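Local coordinates for protein putative hyaluronoglucosaminidase (Clostridium perfringens, PDB 6PWI) that probably hydrolyses N-acetylhexosamine linkages as a family 84 glycoside hydrolase, the modelled part holding an N-terminal domain, the catalytic barrel and helices beyond it, at residues Glu62-Glu66 against Ala67-Arg71; Glu74-Ile78 against Lys79-His83. One frame throughout, in Å; residues are numbered along the deposited sequence.

How the contacts relate
Contacts 1 and 2 are the two ends of one helix, 66-78, in the N-terminal domain that precedes the catalytic barrel; their centres lie about 16 Å apart. Each is partly buried: Ile64, Thr68, Leu76 and Ile81 are buried, while Glu66, Asn70 and Ser77 are exposed. The chemistry follows the helix direction. At the start, contact 1 has backbone N-H groups to satisfy, and an aspartate side chain accepts from one of them. At the end, contact 2 has carbonyl oxygens left over, and the chain reverses through a glycine so that its own N-H groups meet them. Contact 1 receives the chain from strand 55-60; contact 2 passes it to strand 82-85.

Contact 1 of 2, residues Glu62-Glu66 against Ala67-Arg71; sequences EGIDE and ATKNR
The backbone passes from an extended course at Ile64 and Asp65 into helix 66-78, where Lys69 N bonds to Asp65 O at 3.0 Å and Asn70 N to Glu66 O, the first bonds of the helical ladder. Asp65 is the N-cap. Its CG sits between the backbone N and the carbonyl carbon (chi1 69°), which swings the carboxylate back over the first turn. There OD1 takes two bonds from Thr68: the backbone N, 2.9 Å from OD1, comes nearly along the C-O axis, while OG1, 2.6 Å from OD1, approaches from above the carboxylate plane. A short acid suits this place because Thr68 N otherwise has only a weak bond to Asp65 O, and its negative charge would probably be favoured by the helix dipole. Thr68 serves on two sides, its hydroxyl gripping the cap and its methyl CG2 resting 3.7 Å from Ile64 CG2. The extended Lys69 chain runs back past Ile64 O, and its NZ makes a long salt bridge to Glu66 OE2 at 3.8 Å; long chains let these charges meet from positions three residues apart. Beyond the turn, Lys248 pairs with Asp65 OD2, and Thr144 bonds to both Asp65 N and Thr68 OG1. Ile64 packs on Ile98 and Ile100 of strand 94-100, and Thr68 on Phe148 and Ile151 of helix 144-158.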
# COMPACT_ATOMS: atom_id res chain seq x y z
N GLU A 62 8.16 25.17 18.41
CA GLU A 62 7.60 24.56 19.61
C GLU A 62 6.50 23.56 19.25
O GLU A 62 6.23 22.65 20.03
CB GLU A 62 7.10 25.64 20.56
CG GLU A 62 8.22 26.47 21.18
CD GLU A 62 9.11 25.72 22.15
OE1 GLU A 62 8.58 24.92 22.94
OE2 GLU A 62 10.35 25.93 22.11
N GLY A 63 5.87 23.73 18.08
CA GLY A 63 4.76 22.89 17.67
C GLY A 63 5.18 21.53 17.09
O GLY A 63 4.33 20.67 16.88
N ILE A 64 6.49 21.36 16.84
CA ILE A 64 7.04 20.16 16.23
C ILE A 64 7.21 19.07 17.30
O ILE A 64 7.83 19.32 18.33
CB ILE A 64 8.36 20.50 15.50
CG1 ILE A 64 8.20 21.64 14.47
CG2 ILE A 64 9.01 19.27 14.90
CD1 ILE A 64 7.07 21.47 13.48
N ASP A 65 6.63 17.88 17.06
CA ASP A 65 6.59 16.83 18.06
C ASP A 65 7.84 15.95 17.98
O ASP A 65 8.66 16.12 17.07
CB ASP A 65 5.28 16.03 18.02
CG ASP A 65 5.07 15.14 16.80
OD1 ASP A 65 6.06 14.82 16.10
OD2 ASP A 65 3.89 14.77 16.55
N GLU A 66 7.97 15.01 18.92
CA GLU A 66 9.19 14.22 19.05
C GLU A 66 9.39 13.34 17.81
O GLU A 66 10.52 13.21 17.33
CB GLU A 66 9.22 13.41 20.35
CG GLU A 66 9.67 14.22 21.56
CD GLU A 66 11.08 14.80 21.55
OE1 GLU A 66 12.05 14.01 21.39
OE2 GLU A 66 11.22 16.04 21.71
N ALA A 67 8.30 12.75 17.31
CA ALA A 67 8.37 11.88 16.14
C ALA A 67 8.92 12.64 14.94
O ALA A 67 9.68 12.09 14.14
CB ALA A 67 7.02 11.27 15.86
N THR A 68 8.56 13.93 14.84
CA THR A 68 8.95 14.79 13.73
C THR A 68 10.41 15.21 13.88
O THR A 68 11.13 15.30 12.89
CB THR A 68 7.93 15.93 13.57
OG1 THR A 68 6.62 15.35 13.58
CG2 THR A 68 8.10 16.73 12.30
N LYS A 69 10.87 15.47 15.11
CA LYS A 69 12.28 15.77 15.32
C LYS A 69 13.13 14.57 14.92
O LYS A 69 14.11 14.72 14.18
CB LYS A 69 12.56 16.20 16.77
CG LYS A 69 11.77 17.39 17.27
CD LYS A 69 12.21 17.88 18.64
CE LYS A 69 11.22 18.81 19.30
NZ LYS A 69 11.81 19.59 20.42
N ASN A 70 12.75 13.37 15.40
CA ASN A 70 13.47 12.13 15.14
C ASN A 70 13.58 11.86 13.64
O ASN A 70 14.59 11.33 13.17
CB ASN A 70 12.83 10.94 15.86
CG ASN A 70 13.10 10.94 17.35
OD1 ASN A 70 14.16 11.36 17.80
ND2 ASN A 70 12.15 10.46 18.13
N ARG A 71 12.54 12.25 12.89
CA ARG A 71 12.53 12.08 11.45
C ARG A 71 13.62 12.92 10.79
O ARG A 71 14.26 12.47 9.84
CB ARG A 71 11.14 12.35 10.87
CG ARG A 71 10.98 11.93 9.41
CD ARG A 71 11.22 10.45 9.17
NE ARG A 71 10.23 9.94 8.24
CZ ARG A 71 10.17 8.69 7.79
NH1 ARG A 71 11.08 7.81 8.18
NH2 ARG A 71 9.21 8.33 6.95

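Contact 2 of 2, residues Glu74-Ile78 against Lys79-His83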
# COMPACT_ATOMS: atom_id res chain seq x y z
N GLU A 74 17.07 11.27 11.53
CA GLU A 74 17.23 10.18 10.58
C GLU A 74 17.80 10.73 9.27
O GLU A 74 18.73 10.17 8.69
CB GLU A 74 15.87 9.60 10.21
CG GLU A 74 15.59 8.20 10.75
CD GLU A 74 14.39 7.54 10.08
OE1 GLU A 74 14.56 7.04 8.94
OE2 GLU A 74 13.29 7.56 10.67
N VAL A 75 17.21 11.83 8.80
CA VAL A 75 17.59 12.41 7.52
C VAL A 75 19.03 12.91 7.58
O VAL A 75 19.77 12.74 6.62
CB VAL A 75 16.59 13.50 7.08
CG1 VAL A 75 17.16 14.41 6.00
CG2 VAL A 75 15.27 12.89 6.62
N LEU A 76 19.42 13.50 8.72
CA LEU A 76 20.77 14.04 8.85
C LEU A 76 21.81 12.92 8.82
O LEU A 76 22.87 13.08 8.20
CB LEU A 76 20.90 14.86 10.14
CG LEU A 76 20.14 16.18 10.18
CD1 LEU A 76 20.60 17.03 11.35
CD2 LEU A 76 20.29 16.94 8.88
N SER A 77 21.51 11.79 9.47
CA SER A 77 22.47 10.71 9.61
C SER A 77 22.66 9.92 8.30
O SER A 77 23.62 9.17 8.17
CB SER A 77 22.14 9.81 10.77
OG SER A 77 21.00 9.04 10.49
N ILE A 78 21.75 10.10 7.33
CA ILE A 78 21.91 9.50 6.02
C ILE A 78 23.19 10.03 5.37
O ILE A 78 23.86 9.29 4.66
CB ILE A 78 20.65 9.69 5.14
CG1 ILE A 78 19.58 8.64 5.48
CG2 ILE A 78 20.99 9.66 3.65
CD1 ILE A 78 18.18 9.00 5.02
N LYS A 79 23.53 11.29 5.65
CA LYS A 79 24.72 11.93 5.11
C LYS A 79 25.74 12.21 6.21
O LYS A 79 26.60 13.07 6.05
CB LYS A 79 24.38 13.26 4.43
CG LYS A 79 23.33 13.21 3.33
CD LYS A 79 23.73 12.36 2.14
CE LYS A 79 24.82 12.98 1.31
NZ LYS A 79 25.07 12.17 0.09
N GLY A 80 25.63 11.48 7.33
CA GLY A 80 26.54 11.62 8.46
C GLY A 80 26.76 13.08 8.86
O GLY A 80 27.89 13.48 9.14
N ILE A 81 25.68 13.87 8.86
CA ILE A 81 25.70 15.25 9.31
C ILE A 81 25.40 15.29 10.81
O ILE A 81 24.31 14.90 11.24
CB ILE A 81 24.68 16.10 8.53
CG1 ILE A 81 24.97 16.11 7.03
CG2 ILE A 81 24.59 17.50 9.11
CD1 ILE A 81 23.94 16.87 6.22
N ASN A 82 26.39 15.75 11.60
CA ASN A 82 26.19 16.05 13.01
C ASN A 82 25.44 17.37 13.11
O ASN A 82 25.48 18.19 12.20
CB ASN A 82 27.51 16.15 13.77
CG ASN A 82 28.27 14.85 13.82
OD1 ASN A 82 27.91 13.94 14.56
ND2 ASN A 82 29.34 14.76 13.04
N HIS A 83 24.76 17.57 14.24
CA HIS A 83 23.92 18.75 14.42
C HIS A 83 24.08 19.31 15.83
O HIS A 83 24.44 18.60 16.76
CB HIS A 83 22.45 18.39 14.18
CG HIS A 83 21.91 17.46 15.21
ND1 HIS A 83 21.18 17.91 16.30
CD2 HIS A 83 22.01 16.12 15.34
CE1 HIS A 83 20.84 16.88 17.05
NE2 HIS A 83 21.35 15.77 16.48
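A positive phi at Gly80 (48°) turns the chain back over the end of helix 66-78, bringing Ile81 N to Leu76 O and Gly80 N to Ser77 O, the latter from well above the carbonyl plane, in a Schellman motif. The turn links helix to second strand in the beta-alpha-beta unit of strand 55-60, helix 66-78 and strand 82-85. Gly80 is the C-prime residue; glycine suits it because a left-handed backbone costs it little. Leu76 O carries two bonds: Ile81 N at 3.0 Å and Lys79 N at 3.2 Å reach it from opposite faces of the carbonyl plane. This shared acceptor ties the last helical turn to the chain leaving it. Exposed Ser77 suits a helix end because its short hydroxyl can turn back along the helix, where OG donates to Glu74 O at 3.1 Å. Lys79 bends at chi2 and chi3, its aliphatic part lying by the Ile78 carbonyl while NZ bonds to Gly163 O. Ile81 and Leu76 come close at their bases, CB to CB 4.3 Å; buried and apolar, they suit the side facing strand 55-60, resting on Ala56 and Val58, respectively. Partly exposed His83 also touches Val58 and crosses Leu76 at about a right angle, offering its apolar base: Leu76 CD1 lies 3.6 Å from His83 CB and 4.1 Å from His83 CG.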